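Local coordinates for protein HTPA Reductase (Selaginella moellendorffii, PDB 5U5N) that probably catalyses the NAD(P)H-dependent reduction of hydroxy-tetrahydrodipicolinate to tetrahydrodipicolinate in the diaminopimelate route to lysine, working as a dimer, at residues E141-A144 against K145-G149; E91-K95 against Q96-F100; V16-A19 against V20-A24; V207-Q210 against H211-G214; L185-K188 against D189-E193. All coordinates share one frame; numbering follows the deposited sequence.

Contact 1: residues E141-A144 against K145-G149; sequences EIMA and KQFPG
Gln146 N donates to Ile142 O in an almost perfectly straight bond, 178° at the hydrogen, and its i to i+4 spacing is that of an alpha helix. One residue earlier, Lys145 N reaches Glu141 O at 3.0 Å. One residue later, Phe147 N still meets Met143 O at 2.9 Å, although Phe147 has already left helical backbone angles. The pattern of i to i+4 bonds therefore extends to the first residue beyond the helix.

The same spacing joins Glu141 and Lys145 through their side chains. Lys145 sends its chain out fully extended beyond CG, while Glu141 bends at chi2, and the two approach at a slant. Lys145 NZ meets Glu141 OE2 at 3.2 Å, a salt bridge whose hydrogen bond is weak; OE1 is farther from NZ, at 3.7 Å. The pair lies on the side of the helix where Glu141 also touches Ser179 and Lys145 touches Lys182, both on helix 171-182.

Met143 and Phe147 form the apolar counterpart. Met143 has its CG anti to the backbone N (chi1 -166°) and bends again at chi2 and chi3; the Met143 and Phe147 side chains cross at about a right angle. Met143 CG lies 3.9 Å from Phe147 CD2, and SD stands at the ring edge, 5.3 Å from the centroid. Across the dimer interface, Ile142 packs on Ile142 of the second subunit, and Gln146 NE2 is hydrogen-bonded to Glu274 of that subunit. Together these features describe the C-terminus of helix 131-146, with an i to i+4 salt bridge in its last turns and a Met-aromatic contact spanning from the helix end to the first non-helical residue.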
# COMPACT_ATOMS: atom_id res chain seq x y z
N GLU A 141 -5.74 -0.63 5.29
CA GLU A 141 -6.53 -1.26 6.33
C GLU A 141 -6.49 -2.79 6.32
O GLU A 141 -6.53 -3.47 7.40
CB GLU A 141 -7.99 -0.79 6.24
CG GLU A 141 -8.87 -1.21 7.43
CD GLU A 141 -10.17 -1.86 6.98
OE1 GLU A 141 -10.04 -2.83 6.17
OE2 GLU A 141 -11.29 -1.42 7.42
N ILE A 142 -6.47 -3.35 5.11
CA ILE A 142 -6.34 -4.79 4.98
C ILE A 142 -4.97 -5.20 5.54
O ILE A 142 -4.88 -6.09 6.41
CB ILE A 142 -6.50 -5.26 3.54
CG1 ILE A 142 -7.96 -5.14 3.12
CG2 ILE A 142 -6.06 -6.70 3.40
CD1 ILE A 142 -8.14 -5.10 1.62
N MET A 143 -3.94 -4.52 5.06
CA MET A 143 -2.56 -4.73 5.53
C MET A 143 -2.49 -4.66 7.07
O MET A 143 -1.92 -5.53 7.71
CB MET A 143 -1.63 -3.68 4.90
CG MET A 143 -0.17 -4.00 5.05
SD MET A 143 0.56 -3.29 6.54
CE MET A 143 0.94 -1.67 5.83
N ALA A 144 -3.11 -3.63 7.63
CA ALA A 144 -3.13 -3.39 9.06
C ALA A 144 -3.77 -4.52 9.86
O ALA A 144 -3.20 -4.91 10.91
CB ALA A 144 -3.87 -2.13 9.35
N LYS A 145 -4.87 -5.09 9.35
CA LYS A 145 -5.51 -6.21 10.03
C LYS A 145 -4.73 -7.55 9.92
O LYS A 145 -4.64 -8.30 10.87
CB LYS A 145 -6.93 -6.37 9.54
CG LYS A 145 -7.80 -5.30 10.16
CD LYS A 145 -9.23 -5.42 9.69
CE LYS A 145 -10.05 -4.32 10.34
NZ LYS A 145 -11.24 -3.86 9.56
N GLN A 146 -4.19 -7.82 8.74
CA GLN A 146 -3.29 -8.93 8.50
C GLN A 146 -2.02 -8.92 9.35
O GLN A 146 -1.61 -9.97 9.77
CB GLN A 146 -2.86 -9.00 7.04
CG GLN A 146 -2.41 -10.38 6.65
CD GLN A 146 -2.04 -10.46 5.19
OE1 GLN A 146 -2.40 -9.60 4.38
NE2 GLN A 146 -1.26 -11.50 4.85
N PHE A 147 -1.41 -7.74 9.58
CA PHE A 147 -0.09 -7.65 10.21
C PHE A 147 -0.09 -6.78 11.48
O PHE A 147 0.59 -5.77 11.54
CB PHE A 147 0.96 -7.13 9.22
CG PHE A 147 1.01 -7.88 7.90
CD1 PHE A 147 0.92 -9.28 7.83
CD2 PHE A 147 1.23 -7.19 6.73
CE1 PHE A 147 0.99 -9.94 6.62
CE2 PHE A 147 1.32 -7.85 5.50
CZ PHE A 147 1.18 -9.23 5.45
N PRO A 148 -0.85 -7.20 12.51
CA PRO A 148 -1.00 -6.42 13.74
C PRO A 148 0.35 -6.12 14.41
O PRO A 148 1.22 -7.02 14.49
CB PRO A 148 -1.80 -7.35 14.65
CG PRO A 148 -1.46 -8.73 14.15
CD PRO A 148 -1.43 -8.55 12.66
N GLY A 149 0.52 -4.89 14.90
CA GLY A 149 1.78 -4.47 15.50
C GLY A 149 3.02 -4.46 14.63
O GLY A 149 4.11 -4.31 15.18

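Contact 2: residues E91-K95 against Q96-F100; sequences EFYCK and QGLPF
Gln96 folds back over Phe92 with CG anti to its own carbonyl carbon (chi1 -55°), and Phe100 turns toward Tyr93 with CG set between its backbone N and carbonyl carbon (chi1 67°). The first torsion sets Gln96 CG over one face of the Phe92 ring, 4.0 Å from the centroid, a CH-pi contact; a bend at chi2 (-78°) then carries the amide onward, and NE2 reaches out past the rim, 3.4 Å from Phe92 CE1. The Phe100 torsion lays its ring against the root of Tyr93, with Tyr93 CB 3.6 Å from Phe100 CD1 and Tyr93 CD2 over the ring face. The two rings form an oblique aromatic pair, planes at 45°. Cys94 SG comes to the Phe100 edge, 3.8 Å from CE1.

The backbone between them closes as a Schellman motif: Leu98 N bonds to Tyr93 O at 2.9 Å, Gly97 N weakly to Cys94 O, and Gly97 takes positive phi. Gln96 N keeps its helical bond to Phe92 O. Losing the ring of Phe100 to an alanine is likely to leave Tyr93 CB and Cys94 SG without their aromatic neighbour and open a gap beside the helix end.

Tyr93 OH is hydrogen-bonded to Asp79. Helix 86-95 passes through this turn into strand 100-102, with Phe92 and Leu98 facing helix 61-71, Cys94 helix 109-119, and Tyr93 and Phe100 both packing on Val77 of strand 76-79.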
# COMPACT_ATOMS: atom_id res chain seq x y z
N GLU A 91 -34.83 10.05 -2.84
CA GLU A 91 -36.18 9.52 -2.82
C GLU A 91 -36.85 9.70 -4.16
O GLU A 91 -37.57 8.82 -4.60
CB GLU A 91 -36.99 10.14 -1.72
CG GLU A 91 -36.55 9.64 -0.37
CD GLU A 91 -36.94 10.59 0.74
OE1 GLU A 91 -38.13 10.99 0.82
OE2 GLU A 91 -36.06 10.93 1.57
N PHE A 92 -36.57 10.81 -4.82
CA PHE A 92 -37.11 11.03 -6.14
C PHE A 92 -36.58 9.97 -7.13
O PHE A 92 -37.36 9.35 -7.83
CB PHE A 92 -36.82 12.43 -6.62
CG PHE A 92 -37.37 12.72 -7.96
CD1 PHE A 92 -38.74 12.83 -8.15
CD2 PHE A 92 -36.53 12.84 -9.06
CE1 PHE A 92 -39.26 13.07 -9.40
CE2 PHE A 92 -37.07 13.10 -10.32
CZ PHE A 92 -38.44 13.21 -10.48
N TYR A 93 -35.27 9.75 -7.15
CA TYR A 93 -34.70 8.75 -8.06
C TYR A 93 -35.26 7.37 -7.81
O TYR A 93 -35.63 6.68 -8.77
CB TYR A 93 -33.16 8.71 -7.99
CG TYR A 93 -32.49 10.04 -8.26
CD1 TYR A 93 -33.03 10.97 -9.17
CD2 TYR A 93 -31.33 10.39 -7.58
CE1 TYR A 93 -32.42 12.19 -9.41
CE2 TYR A 93 -30.71 11.60 -7.80
CZ TYR A 93 -31.25 12.49 -8.72
OH TYR A 93 -30.61 13.69 -8.92
N CYS A 94 -35.36 6.97 -6.54
CA CYS A 94 -35.86 5.63 -6.20
C CYS A 94 -37.34 5.42 -6.54
O CYS A 94 -37.72 4.35 -7.00
CB CYS A 94 -35.62 5.31 -4.73
SG CYS A 94 -33.89 5.14 -4.29
N LYS A 95 -38.17 6.44 -6.32
CA LYS A 95 -39.59 6.38 -6.69
C LYS A 95 -39.78 6.16 -8.20
O LYS A 95 -40.60 5.35 -8.60
CB LYS A 95 -40.33 7.64 -6.23
CG LYS A 95 -41.70 7.75 -6.84
CD LYS A 95 -42.56 8.86 -6.28
CE LYS A 95 -43.84 8.95 -7.08
NZ LYS A 95 -44.85 9.74 -6.33
N GLN A 96 -39.00 6.88 -8.99
CA GLN A 96 -39.01 6.81 -10.47
C GLN A 96 -38.23 5.62 -11.08
O GLN A 96 -38.17 5.48 -12.30
CB GLN A 96 -38.40 8.10 -11.07
CG GLN A 96 -39.04 9.42 -10.63
CD GLN A 96 -40.34 9.75 -11.33
OE1 GLN A 96 -40.59 9.30 -12.44
NE2 GLN A 96 -41.19 10.52 -10.66
N GLY A 97 -37.60 4.78 -10.26
CA GLY A 97 -36.77 3.69 -10.75
C GLY A 97 -35.53 4.14 -11.50
O GLY A 97 -35.06 3.41 -12.36
N LEU A 98 -35.00 5.33 -11.21
CA LEU A 98 -33.84 5.81 -11.95
C LEU A 98 -32.56 5.34 -11.22
O LEU A 98 -32.34 5.70 -10.05
CB LEU A 98 -33.81 7.33 -12.04
CG LEU A 98 -34.78 7.99 -13.04
CD1 LEU A 98 -34.75 9.50 -12.80
CD2 LEU A 98 -34.43 7.63 -14.49
N PRO A 99 -31.71 4.55 -11.91
CA PRO A 99 -30.43 4.21 -11.24
C PRO A 99 -29.56 5.44 -11.06
O PRO A 99 -29.57 6.30 -11.92
CB PRO A 99 -29.77 3.21 -12.21
CG PRO A 99 -30.49 3.35 -13.50
CD PRO A 99 -31.85 3.89 -13.21
N PHE A 100 -28.85 5.54 -9.94
CA PHE A 100 -28.06 6.73 -9.67
C PHE A 100 -26.72 6.51 -8.99
O PHE A 100 -26.54 5.59 -8.21
CB PHE A 100 -28.88 7.79 -8.90
CG PHE A 100 -29.24 7.40 -7.50
CD1 PHE A 100 -30.33 6.61 -7.25
CD2 PHE A 100 -28.49 7.86 -6.42
CE1 PHE A 100 -30.67 6.25 -5.96
CE2 PHE A 100 -28.79 7.50 -5.12
CZ PHE A 100 -29.89 6.70 -4.89

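Contact 3: residues V16-A19 against V20-A24; sequences VGQA and VAEAA. With NAD (nicotinamide-adenine-dinucleotide), chain C.
Gln18 and Glu22 carry the flat groups of this helical turn, and neither lies on the other's face: amide and carboxylate planes are 71° apart, while the two side chains run side by side in the same direction. Glu22 OE1 comes alongside the Gln18 chain, 3.6 Å from CG, but its 3.7 Å to NE2 is longer than a hydrogen bond. Gln18 gets there with CG anti to the backbone N (chi1 175°), leaning along the helix toward Glu22.

The third flat group is the nicotinamide of NAD. Val16 approaches it with the CG2 methyl, 3.6 Å from C6N, and the same methyl is as close to the phosphate oxygen O2N. The grip on that phosphate comes from the backbone: Val16 N donates to O2N at 2.8 Å and 163°. A phosphate at the start of a helix would probably also gain from the helix dipole, as in Rossmann-type dinucleotide sites; Lys15 N is hydrogen-bonded to NAD as well.

Behind it, four successive i to i+4 bonds, beginning with Val20 N to Val16 O at 2.8 Å, keep the turn regular. Val16 CG1 and Val20 CG2 meet at 4.2 Å on one flank. Helix 15-27 follows strand 7-10, with Val20 and Ala21 packed on Val9, Ala21 and Glu22 on Ile48 of strand 44-48, and Val20 and Ala23 against helix 241-259.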
# COMPACT_ATOMS: atom_id res chain seq x y z
N VAL A 16 -18.44 20.59 -9.39
CA VAL A 16 -18.09 19.17 -9.56
C VAL A 16 -18.95 18.53 -10.63
O VAL A 16 -18.46 17.70 -11.41
CB VAL A 16 -18.23 18.37 -8.23
CG1 VAL A 16 -17.92 16.88 -8.41
CG2 VAL A 16 -17.29 18.94 -7.17
N GLY A 17 -20.24 18.87 -10.62
CA GLY A 17 -21.18 18.44 -11.66
C GLY A 17 -20.72 18.78 -13.07
O GLY A 17 -20.70 17.89 -13.91
N GLN A 18 -20.29 20.02 -13.30
CA GLN A 18 -19.66 20.42 -14.59
C GLN A 18 -18.41 19.57 -14.93
O GLN A 18 -18.28 19.08 -16.05
CB GLN A 18 -19.24 21.89 -14.54
CG GLN A 18 -18.48 22.40 -15.76
CD GLN A 18 -18.47 23.90 -15.87
OE1 GLN A 18 -19.49 24.55 -15.68
NE2 GLN A 18 -17.29 24.47 -16.19
N ALA A 19 -17.49 19.43 -13.97
CA ALA A 19 -16.28 18.62 -14.16
C ALA A 19 -16.65 17.18 -14.54
O ALA A 19 -16.09 16.66 -15.49
CB ALA A 19 -15.39 18.67 -12.94
N VAL A 20 -17.65 16.58 -13.87
CA VAL A 20 -18.08 15.22 -14.19
C VAL A 20 -18.62 15.11 -15.62
O VAL A 20 -18.33 14.13 -16.34
CB VAL A 20 -19.16 14.71 -13.21
CG1 VAL A 20 -19.84 13.42 -13.69
CG2 VAL A 20 -18.53 14.48 -11.84
N ALA A 21 -19.42 16.10 -16.01
CA ALA A 21 -20.03 16.08 -17.33
C ALA A 21 -18.98 16.21 -18.43
O ALA A 21 -19.03 15.53 -19.43
CB ALA A 21 -21.09 17.18 -17.46
N GLU A 22 -18.03 17.10 -18.22
CA GLU A 22 -16.94 17.31 -19.16
C GLU A 22 -16.05 16.11 -19.31
O GLU A 22 -15.62 15.79 -20.43
CB GLU A 22 -16.11 18.52 -18.77
CG GLU A 22 -16.93 19.77 -18.99
CD GLU A 22 -16.10 20.99 -19.20
OE1 GLU A 22 -15.87 21.67 -18.17
OE2 GLU A 22 -15.68 21.24 -20.37
N ALA A 23 -15.80 15.44 -18.20
CA ALA A 23 -15.02 14.21 -18.18
C ALA A 23 -15.80 13.07 -18.80
O ALA A 23 -15.19 12.23 -19.49
CB ALA A 23 -14.61 13.86 -16.77
N ALA A 24 -17.12 13.02 -18.58
CA ALA A 24 -17.96 11.99 -19.20
C ALA A 24 -17.92 12.12 -20.72
O ALA A 24 -17.76 11.13 -21.42
CB ALA A 24 -19.41 12.05 -18.66
PA NAD C . -21.74 23.70 -6.13
O1A NAD C . -22.29 24.60 -5.04
O2A NAD C . -20.68 24.18 -7.10
O5B NAD C . -22.93 23.12 -7.02
C5B NAD C . -24.00 22.37 -6.47
C4B NAD C . -25.19 22.62 -7.39
O4B NAD C . -26.32 21.83 -7.02
C3B NAD C . -25.64 24.08 -7.40
O3B NAD C . -25.29 24.67 -8.67
C2B NAD C . -27.15 24.03 -7.11
O2B NAD C . -27.89 25.00 -7.87
C1B NAD C . -27.49 22.55 -7.39
N9A NAD C . -28.68 21.96 -6.71
C8A NAD C . -29.11 22.20 -5.45
N7A NAD C . -30.22 21.47 -5.18
C5A NAD C . -30.51 20.74 -6.27
C6A NAD C . -31.56 19.78 -6.66
N6A NAD C . -32.54 19.43 -5.79
N1A NAD C . -31.52 19.24 -7.90
C2A NAD C . -30.57 19.58 -8.79
N3A NAD C . -29.58 20.46 -8.50
C4A NAD C . -29.50 21.06 -7.28
O3 NAD C . -21.26 22.34 -5.38
PN NAD C . -20.00 21.44 -5.86
O1N NAD C . -18.78 22.28 -5.60
O2N NAD C . -20.27 20.91 -7.26
O5D NAD C . -20.17 20.21 -4.84
C5D NAD C . -21.37 19.44 -4.86
C4D NAD C . -21.41 18.37 -3.77
O4D NAD C . -20.50 17.33 -4.11
C3D NAD C . -21.02 18.87 -2.38
O3D NAD C . -21.87 18.32 -1.36
C2D NAD C . -19.60 18.38 -2.20
O2D NAD C . -19.25 18.10 -0.85
C1D NAD C . -19.61 17.09 -3.01
N1N NAD C . -18.30 16.58 -3.43
C2N NAD C . -18.10 15.25 -3.29
C3N NAD C . -16.91 14.64 -3.67
C7N NAD C . -16.73 13.14 -3.47
O7N NAD C . -15.59 12.71 -3.33
N7N NAD C . -17.76 12.29 -3.44
C4N NAD C . -15.90 15.44 -4.20
C5N NAD C . -16.11 16.81 -4.34
C6N NAD C . -17.32 17.36 -3.95

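Contact 4: residues V207-Q210 against H211-G214; sequences VPEQ and HLNG
His211 N turns back to Pro208 O at 2.9 Å, an i to i+3 bond of 3-10 type in which the donor stands 49° out of the carbonyl plane. Directly after it comes a type I beta turn, His211 to Gly214, with Gly214 N 3.2 Å from His211 O. These two tight turns lie in the loop between helix 198-203 and strand 215-223.

The imidazole of His211 has neighbours over one face and at its edge. Gln210 CG sits over the face, 3.6 Å from the ring centroid and near its normal, a CH-pi contact. This closeness follows from the torsion of Gln210, whose CG occupies the crowded position between backbone N and carbonyl carbon (chi1 77°); its chain runs alongside the ring with the amide plane only 23° from the ring plane. Pro208 CB comes at the ring edge, 4.0 Å from CD2. Were His211 replaced by an alanine, the Gln210 chain would probably lose the ring it lies along and be freer to turn, with a gap opened beside Pro208.

His211 O is also bonded to His215 ND1, and the ring packs on Cys238 of strand 229-238. Leu212 packs against helix 198-203, touching Gln201 and Met202. The Leu212 and Val207 side chains cross obliquely, Leu212 CD2 4.0 Å from Val207 CG1, while Leu212 CG lies 3.4 Å from Glu209 O.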
# COMPACT_ATOMS: atom_id res chain seq x y z
N VAL A 207 2.21 22.20 -3.23
CA VAL A 207 0.91 22.49 -3.82
C VAL A 207 1.12 23.58 -4.87
O VAL A 207 1.74 24.59 -4.55
CB VAL A 207 -0.12 22.96 -2.77
CG1 VAL A 207 -1.45 23.37 -3.45
CG2 VAL A 207 -0.38 21.87 -1.74
N PRO A 208 0.65 23.36 -6.12
CA PRO A 208 0.78 24.43 -7.13
C PRO A 208 -0.08 25.64 -6.80
O PRO A 208 -1.17 25.49 -6.24
CB PRO A 208 0.26 23.78 -8.42
CG PRO A 208 0.41 22.32 -8.20
CD PRO A 208 0.17 22.11 -6.73
N GLU A 209 0.41 26.82 -7.19
CA GLU A 209 -0.19 28.09 -6.80
C GLU A 209 -1.65 28.18 -7.25
O GLU A 209 -2.48 28.68 -6.50
CB GLU A 209 0.65 29.23 -7.38
CG GLU A 209 0.25 30.66 -7.04
CD GLU A 209 1.16 31.69 -7.73
OE1 GLU A 209 2.06 31.28 -8.52
OE2 GLU A 209 0.99 32.91 -7.51
N GLN A 210 -1.96 27.65 -8.43
CA GLN A 210 -3.34 27.68 -8.94
C GLN A 210 -4.32 26.79 -8.14
O GLN A 210 -5.53 27.01 -8.19
CB GLN A 210 -3.38 27.31 -10.44
CG GLN A 210 -3.23 25.83 -10.74
CD GLN A 210 -2.46 25.53 -12.01
OE1 GLN A 210 -2.98 25.69 -13.12
NE2 GLN A 210 -1.19 25.06 -11.84
N HIS A 211 -3.79 25.81 -7.40
CA HIS A 211 -4.63 24.87 -6.66
C HIS A 211 -4.72 25.09 -5.14
O HIS A 211 -5.20 24.21 -4.41
CB HIS A 211 -4.17 23.47 -6.96
CG HIS A 211 -4.34 23.09 -8.39
ND1 HIS A 211 -5.59 22.96 -8.98
CD2 HIS A 211 -3.44 22.75 -9.35
CE1 HIS A 211 -5.44 22.60 -10.24
NE2 HIS A 211 -4.14 22.46 -10.49
N LEU A 212 -4.29 26.27 -4.67
CA LEU A 212 -4.33 26.56 -3.23
C LEU A 212 -5.72 26.49 -2.58
O LEU A 212 -5.81 26.13 -1.40
CB LEU A 212 -3.68 27.91 -2.95
CG LEU A 212 -2.15 27.89 -3.17
CD1 LEU A 212 -1.58 29.30 -3.23
CD2 LEU A 212 -1.44 27.12 -2.08
N ASN A 213 -6.79 26.79 -3.32
CA ASN A 213 -8.17 26.69 -2.73
C ASN A 213 -8.92 25.40 -3.01
O ASN A 213 -9.95 25.18 -2.38
CB ASN A 213 -9.01 27.93 -3.08
CG ASN A 213 -8.39 29.19 -2.51
OD1 ASN A 213 -7.92 30.04 -3.26
ND2 ASN A 213 -8.31 29.27 -1.19
N GLY A 214 -8.33 24.51 -3.82
CA GLY A 214 -8.91 23.19 -4.11
C GLY A 214 -7.82 22.12 -4.21
O GLY A 214 -7.28 21.84 -5.29

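Contact 5: residues L185-K188 against D189-E193; sequences LDFK and DEQVE
Asp189 to Gln191 make a short 3-10 turn that closes back on Phe187 and Lys188, in the loop between helix 171-182 and strand 193-195. Asp189 opens it, its OD1 taken by a salt bridge to Arg181, which also binds Phe187 O. One arginine thereby ties both halves of the loop to helix 171-182.

Glu190 comes next and bends at chi2, which leaves OE1 3.9 Å from Lys188 CB. The opposite charges do not meet: Lys188 NZ stays 6.2 Å from OE1, so any attraction between them is probably modest.

Gln191 carries the contact, with bonds in both directions to one residue. Its backbone N donates to Lys188 O at 3.0 Å, from well above the carbonyl plane, consistent with the tight i to i+3 turn. In return, Gln191 OE1 accepts the N-H of Lys188, N to OE1 3.0 Å, at 162°. CG stands anti to the carbonyl carbon (chi1 -65°) and the chain then runs extended, which delivers the amide to that N-H. The 3-10 backbone puts Gln191 CB over one face of the Phe187 ring, 3.9 Å from the centroid, a CH-pi contact, and the side-chain torsions bring the amide to within 26° of the ring plane. Lys188 CE, from its bent chain, also approaches Gln191 OE1, at 3.6 Å.

Val192 ends the turn, its N bonded to Asp189 O, just before Glu193 pairs with strand 155-162. Phe187 and Val192 both pack on Ile177, and their side chains meet at about a right angle, with Phe187 CE1 4.0 Å from Val192 CG2.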
# COMPACT_ATOMS: atom_id res chain seq x y z
N LEU A 185 1.24 1.86 15.79
CA LEU A 185 1.60 3.26 16.00
C LEU A 185 0.64 3.89 17.03
O LEU A 185 -0.52 3.52 17.12
CB LEU A 185 1.64 4.00 14.67
CG LEU A 185 2.81 3.40 13.82
CD1 LEU A 185 2.46 3.03 12.39
CD2 LEU A 185 4.05 4.28 13.88
N ASP A 186 1.20 4.76 17.84
CA ASP A 186 0.51 5.31 19.03
C ASP A 186 0.53 6.77 18.68
O ASP A 186 1.59 7.37 18.59
CB ASP A 186 1.28 4.96 20.34
CG ASP A 186 1.43 3.41 20.54
OD1 ASP A 186 0.38 2.76 20.42
OD2 ASP A 186 2.56 2.83 20.68
N PHE A 187 -0.64 7.34 18.43
CA PHE A 187 -0.72 8.64 17.74
C PHE A 187 -2.15 9.12 17.88
O PHE A 187 -3.07 8.43 17.45
CB PHE A 187 -0.34 8.45 16.27
CG PHE A 187 -0.28 9.71 15.45
CD1 PHE A 187 -1.41 10.17 14.78
CD2 PHE A 187 0.90 10.41 15.31
CE1 PHE A 187 -1.35 11.31 13.97
CE2 PHE A 187 0.97 11.56 14.52
CZ PHE A 187 -0.15 12.00 13.82
N LYS A 188 -2.33 10.28 18.49
CA LYS A 188 -3.66 10.89 18.61
C LYS A 188 -3.99 11.69 17.36
O LYS A 188 -3.10 12.28 16.73
CB LYS A 188 -3.71 11.84 19.81
CG LYS A 188 -3.34 11.23 21.15
CD LYS A 188 -3.04 12.35 22.16
CE LYS A 188 -1.61 12.90 21.95
NZ LYS A 188 -1.48 14.32 22.41
N ASP A 189 -5.28 11.78 17.05
CA ASP A 189 -5.78 12.58 15.92
C ASP A 189 -5.29 14.03 15.95
O ASP A 189 -4.96 14.57 14.92
CB ASP A 189 -7.31 12.52 15.88
CG ASP A 189 -7.84 11.13 15.51
OD1 ASP A 189 -7.12 10.38 14.80
OD2 ASP A 189 -8.97 10.78 15.91
N GLU A 190 -5.19 14.61 17.13
CA GLU A 190 -4.74 16.00 17.31
C GLU A 190 -3.30 16.26 16.82
O GLU A 190 -2.96 17.39 16.43
CB GLU A 190 -4.94 16.54 18.76
CG GLU A 190 -5.29 15.60 19.97
CD GLU A 190 -6.76 15.10 20.02
OE1 GLU A 190 -6.96 13.99 19.47
OE2 GLU A 190 -7.72 15.77 20.59
N GLN A 191 -2.49 15.21 16.82
CA GLN A 191 -1.12 15.30 16.37
C GLN A 191 -0.95 15.42 14.84
O GLN A 191 0.16 15.69 14.39
CB GLN A 191 -0.33 14.08 16.82
CG GLN A 191 -0.16 13.96 18.33
CD GLN A 191 0.71 12.77 18.67
OE1 GLN A 191 0.20 11.72 19.07
NE2 GLN A 191 2.01 12.89 18.45
N VAL A 192 -2.03 15.26 14.05
CA VAL A 192 -1.96 15.57 12.63
C VAL A 192 -1.55 17.01 12.53
O VAL A 192 -1.98 17.81 13.29
CB VAL A 192 -3.30 15.35 11.89
CG1 VAL A 192 -3.24 15.86 10.45
CG2 VAL A 192 -3.64 13.87 11.88
N GLU A 193 -0.64 17.31 11.61
CA GLU A 193 -0.13 18.67 11.38
C GLU A 193 -0.86 19.24 10.17
O GLU A 193 -0.56 18.91 9.00
CB GLU A 193 1.37 18.62 11.13
CG GLU A 193 2.07 19.96 11.13
CD GLU A 193 3.60 19.81 11.11
OE1 GLU A 193 4.19 18.68 11.15
OE2 GLU A 193 4.25 20.86 11.05

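Overall arrangement
All five contacts are local, yet their settings differ. Contact 2 is the most buried, a helix end packed by aromatic rings within the nucleotide-binding part; contact 3, in that same N-terminal part and about 11 Å away between nearest atoms, is regular helix with its phosphate-binding end turned to NAD. Contacts 1, 4 and 5 belong to the C-terminal part. Contacts 1 and 5 approach to about 6 Å between nearest atoms, and both lean on helix 171-182, but contact 1 faces the second subunit, whereas contact 5 precedes a strand outermost in its sheet within this chain. Contact 4 lies at the surface, about 24 Å from contact 1 between nearest atoms, and relies on tight turns rather than charge pairs.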